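Local coordinates for plasmin and fibronectin-binding protein A (Streptococcus pneumoniae, PDB 4MR0), which acts as a fibronectin-dependent adhesin and invasin on the pneumococcal surface, binding human fibronectin, plasmin, plasminogen and serum albumin, at residues 219-227 and 261-269; 481-492 and 504-515. All blocks are in the same frame, centred on the assembly; numbering follows the deposited sequence.

Both contacts pair a strand with its parallel counterpart one turn further on in the right-handed parallel beta-helix that makes up this part of the adhesin. Contact 1 (219-227 with 261-269) comes first along the chain and is complete before contact 2 (481-492 with 504-515) begins. Their centres are 38 Å apart, with the nearest atoms about 23 Å from each other, and they lie on opposite sides of the chain's centre. Contact 1 involves the strands 220-222 and 260-265, contact 2 the strands 483-486 and 506-509 plus the start of 490-500. The same stacking of coils thus recurs far along the solenoid, building the elongated body of a surface protein.

Contact 1: residues 219-227 and 261-269; sequences GTIDMNGAL and FKDSYQGHA
M223 points at the neighbouring strand and fills the tight part of this contact. Its chain runs straight to SD and then bends (chi3 -83°), which brings CE to 3.6 Å from F261 CB, while SD rests 3.9 Å from A269 CB and S264 CB closes in from the same strand as F261. Next to it, I221 and F261 lie side by side, I221 CD1 meeting F261 CE2 at 3.9 Å; the F261 ring is stacked in turn with F285. The backbones of 220-222 and 261-265 run parallel as successive rungs of a beta-helix, the second within a PbH1 repeat. K262 N donates to I221 O (3.0 Å), K262 O accepts from M223 N, and D263 O takes G225 N where the first segment has left its strand. On the other face the packing is looser: T220 CG2 only brushes the extended K262 chain, 4.0 Å from CE. D222 OD1 and D263 OD2, two like-charged carboxylate atoms 4.3 Å apart, are bridged by a water 2.6 Å from D263 OD2, and D263 OD1 is held by S339 and S342. Further along, L227 CD2 meets the edge of the Y265 ring, with the two side chains crossing at about a right angle.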
loop_
_atom_site.group_PDB
_atom_site.type_symbol
_atom_site.label_atom_id
_atom_site.label_comp_id
_atom_site.label_asym_id
_atom_site.label_seq_id
_atom_site.Cartn_x
_atom_site.Cartn_y
_atom_site.Cartn_z
ATOM N N GLY A 219 -4.697 1.558 -21.087
ATOM C CA GLY A 219 -3.717 2.604 -21.290
ATOM C C GLY A 219 -2.660 2.796 -20.220
ATOM O O GLY A 219 -2.405 1.939 -19.366
ATOM N N THR A 220 -2.047 3.969 -20.276
ATOM C CA THR A 220 -0.995 4.345 -19.356
ATOM C C THR A 220 -1.295 5.732 -18.821
ATOM O O THR A 220 -1.946 6.538 -19.498
ATOM C CB THR A 220 0.370 4.406 -20.090
ATOM O OG1 THR A 220 0.709 3.107 -20.593
ATOM C CG2 THR A 220 1.469 4.905 -19.162
ATOM N N ILE A 221 -0.854 5.992 -17.597
ATOM C CA ILE A 221 -0.993 7.315 -17.006
ATOM C C ILE A 221 0.434 7.656 -16.615
ATOM O O ILE A 221 0.995 7.032 -15.723
ATOM C CB ILE A 221 -1.879 7.331 -15.741
ATOM C CG1 ILE A 221 -3.321 6.979 -16.104
ATOM C CG2 ILE A 221 -1.833 8.715 -15.097
ATOM C CD1 ILE A 221 -4.280 6.951 -14.897
ATOM N N ASP A 222 1.033 8.604 -17.328
ATOM C CA ASP A 222 2.398 9.029 -17.048
ATOM C C ASP A 222 2.289 10.143 -16.017
ATOM O O ASP A 222 1.951 11.276 -16.344
ATOM C CB ASP A 222 3.047 9.571 -18.325
ATOM C CG ASP A 222 4.536 9.827 -18.169
ATOM O OD1 ASP A 222 4.987 10.043 -17.029
ATOM O OD2 ASP A 222 5.254 9.827 -19.194
ATOM N N MET A 223 2.575 9.829 -14.769
ATOM C CA MET A 223 2.474 10.837 -13.736
ATOM C C MET A 223 3.584 11.883 -13.885
ATOM O O MET A 223 3.639 12.866 -13.142
ATOM C CB MET A 223 2.477 10.149 -12.376
ATOM C CG MET A 223 1.269 9.223 -12.205
ATOM S SD MET A 223 1.193 8.280 -10.634
ATOM C CE MET A 223 2.346 6.842 -11.152
ATOM N N ASN A 224 4.462 11.634 -14.862
ATOM C CA ASN A 224 5.532 12.552 -15.263
ATOM C C ASN A 224 6.434 13.086 -14.150
ATOM O O ASN A 224 6.833 14.254 -14.175
ATOM C CB ASN A 224 4.851 13.715 -15.999
ATOM C CG ASN A 224 5.739 14.384 -17.038
ATOM O OD1 ASN A 224 6.754 13.833 -17.468
ATOM N ND2 ASN A 224 5.335 15.581 -17.466
ATOM N N GLY A 225 6.795 12.228 -13.204
ATOM C CA GLY A 225 7.618 12.679 -12.094
ATOM C C GLY A 225 9.125 12.481 -12.120
ATOM O O GLY A 225 9.785 12.773 -11.124
ATOM N N ALA A 226 9.680 12.000 -13.228
ATOM C CA ALA A 226 11.129 11.786 -13.313
ATOM C C ALA A 226 11.893 13.041 -12.877
ATOM O O ALA A 226 11.468 14.169 -13.156
ATOM C CB ALA A 226 11.526 11.390 -14.736
ATOM N N LEU A 227 13.020 12.836 -12.197
ATOM C CA LEU A 227 13.832 13.937 -11.683
ATOM C C LEU A 227 14.707 14.640 -12.711
ATOM O O LEU A 227 15.022 14.087 -13.764
ATOM C CB LEU A 227 14.743 13.442 -10.559
ATOM C CG LEU A 227 14.116 12.757 -9.344
ATOM C CD1 LEU A 227 15.223 12.356 -8.387
ATOM C CD2 LEU A 227 13.124 13.689 -8.667
ATOM N N PHE A 261 0.758 2.672 -14.447
ATOM C CA PHE A 261 1.054 3.946 -13.791
ATOM C C PHE A 261 2.558 4.162 -13.756
ATOM O O PHE A 261 3.291 3.338 -13.211
ATOM C CB PHE A 261 0.530 3.949 -12.357
ATOM C CG PHE A 261 -0.944 3.728 -12.250
ATOM C CD1 PHE A 261 -1.476 2.440 -12.307
ATOM C CD2 PHE A 261 -1.801 4.807 -12.051
ATOM C CE1 PHE A 261 -2.842 2.232 -12.168
ATOM C CE2 PHE A 261 -3.169 4.615 -11.913
ATOM C CZ PHE A 261 -3.693 3.317 -11.965
ATOM N N LYS A 262 3.018 5.280 -14.306
ATOM C CA LYS A 262 4.449 5.545 -14.349
ATOM C C LYS A 262 4.961 6.806 -13.674
ATOM O O LYS A 262 4.346 7.873 -13.743
ATOM C CB LYS A 262 4.929 5.610 -15.801
ATOM C CG LYS A 262 4.713 4.369 -16.636
ATOM C CD LYS A 262 5.310 4.589 -18.023
ATOM C CE LYS A 262 5.124 3.375 -18.923
ATOM N NZ LYS A 262 5.776 3.590 -20.248
ATOM N N ASP A 263 6.119 6.655 -13.047
ATOM C CA ASP A 263 6.857 7.748 -12.431
ATOM C C ASP A 263 6.153 8.784 -11.573
ATOM O O ASP A 263 6.028 9.951 -11.950
ATOM C CB ASP A 263 7.639 8.462 -13.537
ATOM C CG ASP A 263 8.407 7.489 -14.408
ATOM O OD1 ASP A 263 9.174 6.681 -13.842
ATOM O OD2 ASP A 263 8.242 7.520 -15.649
ATOM N N SER A 264 5.719 8.355 -10.399
ATOM C CA SER A 264 5.075 9.247 -9.456
ATOM C C SER A 264 6.188 10.103 -8.849
ATOM O O SER A 264 7.264 9.593 -8.549
ATOM C CB SER A 264 4.402 8.418 -8.359
ATOM O OG SER A 264 4.002 9.236 -7.279
ATOM N N TYR A 265 5.952 11.402 -8.691
ATOM C CA TYR A 265 6.962 12.260 -8.068
ATOM C C TYR A 265 6.672 12.227 -6.574
ATOM O O TYR A 265 5.764 12.919 -6.101
ATOM C CB TYR A 265 6.864 13.701 -8.577
ATOM C CG TYR A 265 7.854 14.644 -7.912
ATOM C CD1 TYR A 265 9.229 14.396 -7.974
ATOM C CD2 TYR A 265 7.420 15.783 -7.231
ATOM C CE1 TYR A 265 10.147 15.257 -7.376
ATOM C CE2 TYR A 265 8.332 16.655 -6.630
ATOM C CZ TYR A 265 9.693 16.382 -6.708
ATOM O OH TYR A 265 10.605 17.228 -6.119
ATOM N N GLN A 266 7.446 11.418 -5.849
ATOM C CA GLN A 266 7.296 11.239 -4.407
ATOM C C GLN A 266 5.846 11.382 -3.959
ATOM O O GLN A 266 5.535 12.158 -3.057
ATOM C CB GLN A 266 8.188 12.229 -3.642
ATOM C CG GLN A 266 7.918 13.706 -3.907
ATOM C CD GLN A 266 8.886 14.609 -3.162
ATOM O OE1 GLN A 266 8.787 15.835 -3.218
ATOM N NE2 GLN A 266 9.828 14.003 -2.458
ATOM N N GLY A 267 4.954 10.622 -4.588
ATOM C CA GLY A 267 3.554 10.725 -4.229
ATOM C C GLY A 267 2.766 9.431 -4.271
ATOM O O GLY A 267 3.326 8.338 -4.401
ATOM N N HIS A 268 1.449 9.575 -4.150
ATOM C CA HIS A 268 0.522 8.452 -4.173
ATOM C C HIS A 268 -0.062 8.327 -5.571
ATOM O O HIS A 268 -0.663 9.274 -6.069
ATOM C CB HIS A 268 -0.641 8.698 -3.207
ATOM C CG HIS A 268 -0.216 9.059 -1.820
ATOM N ND1 HIS A 268 0.433 8.175 -0.986
ATOM C CD2 HIS A 268 -0.386 10.198 -1.108
ATOM C CE1 HIS A 268 0.638 8.753 0.184
ATOM N NE2 HIS A 268 0.149 9.979 0.137
ATOM N N ALA A 269 0.109 7.174 -6.204
ATOM C CA ALA A 269 -0.458 6.981 -7.525
ATOM C C ALA A 269 -1.973 7.018 -7.359
ATOM O O ALA A 269 -2.697 7.563 -8.192
ATOM C CB ALA A 269 -0.028 5.640 -8.098
HETATM O O HOH W 1 7.637 9.629 -17.041
#

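Contact 2: residues 481-492 and 504-515; sequences PNIELLRVSDNL and EGIVIEDSKGKI
L485 and I508 lie side by side within the coil, pointing the same way, with L485 CD1 3.9 Å from I508 CG1. I483 pairs likewise with I506, and L492 CD2 comes round the turn to touch I508 CD1, adding a residue of the next strand to the same apolar row. On the reverse face P481 CG presses unusually tightly against V507 CG2 (3.4 Å), and the L486 CD1 methyl lies along the extended E509 side chain. That methyl also covers one face of the R487 guanidinium, offset toward its rim; the guanidinium and the D510 carboxylate are nearly parallel, 13° apart, but their charged atoms do not meet: R487 NH1 hydrogen-bonds K452 O, and D510 OD1 hydrogen-bonds S535 OG.

Backbone hydrogen bonds form a regular parallel ladder: I483 and L485 each accept from and donate to the partner segment, as in V507 N to I483 O (2.8 Å), and R487 N closes the run on E509 O at an almost straight 178°. Past the bend V488 O receives K512 N, and L492 N bonds K514 O as the pairing resumes. These strands are successive rungs of a parallel beta-helix, strand 483-486 in the fourth PbH1 repeat and 506-509 in the fifth.

Side-chain oxygens take over at the bends. S511 OG, turned beside its own backbone N (chi1 -62°), accepts V488 N at 3.3 Å. D490 OD1 is gripped by two amides from opposite faces of its plane: K514 N at 2.8 Å, nearly along the C-O axis, and N491 N from above the carboxylate.

Strand 483-486 is bonded on its other side to strand 445-451, where E484 OE1 forms salt bridges with R449 and K446, while strand 530-535 follows 506-509 in the sheet and I508 packs against F532.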
loop_
_atom_site.group_PDB
_atom_site.type_symbol
_atom_site.label_atom_id
_atom_site.label_comp_id
_atom_site.label_asym_id
_atom_site.label_seq_id
_atom_site.Cartn_x
_atom_site.Cartn_y
_atom_site.Cartn_z
ATOM N N PRO A 481 14.884 -11.209 12.509
ATOM C CA PRO A 481 13.996 -12.361 12.304
ATOM C C PRO A 481 13.204 -12.303 11.001
ATOM O O PRO A 481 13.057 -11.238 10.395
ATOM C CB PRO A 481 13.076 -12.312 13.523
ATOM C CG PRO A 481 13.880 -11.564 14.553
ATOM C CD PRO A 481 14.505 -10.478 13.729
ATOM N N ASN A 482 12.695 -13.457 10.578
ATOM C CA ASN A 482 11.901 -13.539 9.359
ATOM C C ASN A 482 10.470 -13.100 9.663
ATOM O O ASN A 482 9.839 -12.409 8.863
ATOM C CB ASN A 482 11.905 -14.967 8.812
ATOM C CG ASN A 482 13.198 -15.316 8.092
ATOM O OD1 ASN A 482 13.908 -16.253 8.475
ATOM N ND2 ASN A 482 13.510 -14.566 7.040
ATOM N N ILE A 483 9.971 -13.492 10.830
ATOM C CA ILE A 483 8.616 -13.143 11.242
ATOM C C ILE A 483 8.606 -12.618 12.673
ATOM O O ILE A 483 8.984 -13.330 13.610
ATOM C CB ILE A 483 7.679 -14.368 11.161
ATOM C CG1 ILE A 483 7.634 -14.888 9.722
ATOM C CG2 ILE A 483 6.276 -13.993 11.662
ATOM C CD1 ILE A 483 6.819 -16.152 9.552
ATOM N N GLU A 484 8.166 -11.373 12.834
ATOM C CA GLU A 484 8.098 -10.742 14.142
ATOM C C GLU A 484 6.668 -10.398 14.535
ATOM O O GLU A 484 5.934 -9.761 13.779
ATOM C CB GLU A 484 8.940 -9.461 14.172
ATOM C CG GLU A 484 8.545 -8.518 15.306
ATOM C CD GLU A 484 9.331 -7.221 15.310
ATOM O OE1 GLU A 484 9.524 -6.631 14.223
ATOM O OE2 GLU A 484 9.742 -6.785 16.407
ATOM N N LEU A 485 6.291 -10.821 15.734
ATOM C CA LEU A 485 4.969 -10.558 16.279
ATOM C C LEU A 485 5.220 -9.913 17.629
ATOM O O LEU A 485 5.659 -10.571 18.578
ATOM C CB LEU A 485 4.197 -11.869 16.411
ATOM C CG LEU A 485 3.964 -12.421 15.002
ATOM C CD1 LEU A 485 4.041 -13.923 14.982
ATOM C CD2 LEU A 485 2.624 -11.907 14.488
ATOM N N LEU A 486 4.943 -8.616 17.699
ATOM C CA LEU A 486 5.182 -7.835 18.900
ATOM C C LEU A 486 3.929 -7.255 19.543
ATOM O O LEU A 486 3.181 -6.501 18.920
ATOM C CB LEU A 486 6.165 -6.705 18.569
ATOM C CG LEU A 486 6.521 -5.700 19.668
ATOM C CD1 LEU A 486 7.236 -6.404 20.823
ATOM C CD2 LEU A 486 7.409 -4.614 19.073
ATOM N N ARG A 487 3.724 -7.623 20.806
ATOM C CA ARG A 487 2.606 -7.170 21.616
ATOM C C ARG A 487 1.200 -7.368 21.073
ATOM O O ARG A 487 0.377 -6.447 21.107
ATOM C CB ARG A 487 2.794 -5.701 22.003
ATOM C CG ARG A 487 4.056 -5.456 22.797
ATOM C CD ARG A 487 4.055 -4.096 23.475
ATOM N NE ARG A 487 5.385 -3.805 23.996
ATOM C CZ ARG A 487 6.391 -3.358 23.255
ATOM N NH1 ARG A 487 6.217 -3.135 21.962
ATOM N NH2 ARG A 487 7.581 -3.165 23.801
ATOM N N VAL A 488 0.921 -8.570 20.578
ATOM C CA VAL A 488 -0.415 -8.890 20.093
ATOM C C VAL A 488 -1.177 -9.247 21.372
ATOM O O VAL A 488 -0.757 -10.122 22.138
ATOM C CB VAL A 488 -0.390 -10.089 19.115
ATOM C CG1 VAL A 488 -1.805 -10.439 18.676
ATOM C CG2 VAL A 488 0.463 -9.743 17.901
ATOM N N SER A 489 -2.290 -8.560 21.600
ATOM C CA SER A 489 -3.093 -8.735 22.805
ATOM C C SER A 489 -3.954 -9.981 22.925
ATOM O O SER A 489 -4.299 -10.388 24.035
ATOM C CB SER A 489 -4.004 -7.518 22.998
ATOM O OG SER A 489 -3.253 -6.325 23.113
ATOM N N ASP A 490 -4.323 -10.582 21.802
ATOM C CA ASP A 490 -5.182 -11.755 21.873
ATOM C C ASP A 490 -5.396 -12.370 20.501
ATOM O O ASP A 490 -5.263 -11.698 19.474
ATOM C CB ASP A 490 -6.531 -11.344 22.482
ATOM C CG ASP A 490 -7.336 -12.521 23.007
ATOM O OD1 ASP A 490 -6.815 -13.658 23.043
ATOM O OD2 ASP A 490 -8.502 -12.296 23.403
ATOM N N ASN A 491 -5.726 -13.658 20.502
ATOM C CA ASN A 491 -5.987 -14.408 19.283
ATOM C C ASN A 491 -4.921 -14.301 18.202
ATOM O O ASN A 491 -5.179 -13.819 17.099
ATOM C CB ASN A 491 -7.355 -14.014 18.719
ATOM C CG ASN A 491 -8.498 -14.480 19.605
ATOM O OD1 ASN A 491 -8.588 -15.663 19.940
ATOM N ND2 ASN A 491 -9.374 -13.558 19.988
ATOM N N LEU A 492 -3.715 -14.747 18.534
ATOM C CA LEU A 492 -2.611 -14.755 17.586
ATOM C C LEU A 492 -2.437 -16.189 17.096
ATOM O O LEU A 492 -2.344 -17.115 17.902
ATOM C CB LEU A 492 -1.309 -14.296 18.252
ATOM C CG LEU A 492 -0.035 -14.498 17.417
ATOM C CD1 LEU A 492 -0.067 -13.600 16.197
ATOM C CD2 LEU A 492 1.202 -14.189 18.266
ATOM N N GLU A 504 16.906 -16.152 12.774
ATOM C CA GLU A 504 15.751 -16.513 13.589
ATOM C C GLU A 504 14.558 -16.715 12.664
ATOM O O GLU A 504 14.458 -16.073 11.618
ATOM C CB GLU A 504 15.436 -15.406 14.598
ATOM C CG GLU A 504 16.557 -15.142 15.587
ATOM C CD GLU A 504 17.002 -13.691 15.587
ATOM O OE1 GLU A 504 17.332 -13.168 14.498
ATOM O OE2 GLU A 504 17.027 -13.076 16.678
ATOM N N GLY A 505 13.664 -17.622 13.040
ATOM C CA GLY A 505 12.499 -17.868 12.218
ATOM C C GLY A 505 11.359 -16.979 12.670
ATOM O O GLY A 505 11.079 -15.944 12.061
ATOM N N ILE A 506 10.708 -17.381 13.756
ATOM C CA ILE A 506 9.588 -16.636 14.309
ATOM C C ILE A 506 9.899 -16.099 15.701
ATOM O O ILE A 506 10.430 -16.815 16.552
ATOM C CB ILE A 506 8.326 -17.523 14.408
ATOM C CG1 ILE A 506 7.894 -17.963 13.010
ATOM C CG2 ILE A 506 7.202 -16.767 15.117
ATOM C CD1 ILE A 506 6.907 -19.121 13.010
ATOM N N VAL A 507 9.566 -14.833 15.924
ATOM C CA VAL A 507 9.766 -14.216 17.222
ATOM C C VAL A 507 8.431 -13.674 17.701
ATOM O O VAL A 507 7.805 -12.859 17.023
ATOM C CB VAL A 507 10.774 -13.039 17.170
ATOM C CG1 VAL A 507 10.835 -12.361 18.535
ATOM C CG2 VAL A 507 12.156 -13.539 16.766
ATOM N N ILE A 508 7.983 -14.156 18.855
ATOM C CA ILE A 508 6.734 -13.700 19.448
ATOM C C ILE A 508 7.152 -13.066 20.766
ATOM O O ILE A 508 7.622 -13.750 21.679
ATOM C CB ILE A 508 5.764 -14.870 19.680
ATOM C CG1 ILE A 508 5.312 -15.420 18.326
ATOM C CG2 ILE A 508 4.558 -14.405 20.491
ATOM C CD1 ILE A 508 4.382 -16.614 18.428
ATOM N N GLU A 509 6.982 -11.752 20.848
ATOM C CA GLU A 509 7.401 -10.995 22.015
ATOM C C GLU A 509 6.317 -10.180 22.695
ATOM O O GLU A 509 5.626 -9.394 22.053
ATOM C CB GLU A 509 8.544 -10.066 21.602
ATOM C CG GLU A 509 9.098 -9.196 22.711
ATOM C CD GLU A 509 10.228 -8.298 22.224
ATOM O OE1 GLU A 509 10.782 -8.568 21.132
ATOM O OE2 GLU A 509 10.567 -7.333 22.941
ATOM N N ASP A 510 6.186 -10.367 24.005
ATOM C CA ASP A 510 5.215 -9.622 24.807
ATOM C C ASP A 510 3.756 -9.756 24.402
ATOM O O ASP A 510 2.958 -8.855 24.662
ATOM C CB ASP A 510 5.586 -8.139 24.814
ATOM C CG ASP A 510 6.728 -7.831 25.752
ATOM O OD1 ASP A 510 6.502 -7.858 26.982
ATOM O OD2 ASP A 510 7.851 -7.569 25.263
ATOM N N SER A 511 3.399 -10.871 23.779
ATOM C CA SER A 511 2.018 -11.078 23.366
ATOM C C SER A 511 1.215 -11.709 24.500
ATOM O O SER A 511 1.753 -12.472 25.303
ATOM C CB SER A 511 1.975 -11.947 22.110
ATOM O OG SER A 511 2.646 -11.289 21.044
ATOM N N LYS A 512 -0.068 -11.377 24.567
ATOM C CA LYS A 512 -0.939 -11.884 25.621
ATOM C C LYS A 512 -2.169 -12.586 25.053
ATOM O O LYS A 512 -2.349 -12.668 23.837
ATOM C CB LYS A 512 -1.371 -10.720 26.528
ATOM C CG LYS A 512 -0.193 -10.023 27.215
ATOM C CD LYS A 512 -0.418 -8.524 27.442
ATOM C CE LYS A 512 -1.260 -8.226 28.682
ATOM N NZ LYS A 512 -1.290 -6.756 28.960
ATOM N N GLY A 513 -3.013 -13.096 25.942
ATOM C CA GLY A 513 -4.211 -13.780 25.502
ATOM C C GLY A 513 -3.927 -15.077 24.768
ATOM O O GLY A 513 -2.874 -15.692 24.948
ATOM N N LYS A 514 -4.866 -15.482 23.919
ATOM C CA LYS A 514 -4.739 -16.723 23.169
ATOM C C LYS A 514 -3.679 -16.713 22.072
ATOM O O LYS A 514 -3.710 -15.893 21.147
ATOM C CB LYS A 514 -6.093 -17.114 22.571
ATOM C CG LYS A 514 -6.085 -18.494 21.933
ATOM C CD LYS A 514 -7.486 -18.986 21.640
ATOM C CE LYS A 514 -7.453 -20.426 21.165
ATOM N NZ LYS A 514 -6.748 -21.305 22.146
ATOM N N ILE A 515 -2.744 -17.648 22.186
ATOM C CA ILE A 515 -1.662 -17.791 21.227
ATOM C C ILE A 515 -1.605 -19.236 20.733
ATOM O O ILE A 515 -1.692 -20.182 21.528
ATOM C CB ILE A 515 -0.319 -17.415 21.867
ATOM C CG1 ILE A 515 -0.360 -15.942 22.301
ATOM C CG2 ILE A 515 0.823 -17.673 20.889
ATOM C CD1 ILE A 515 0.914 -15.445 22.955
#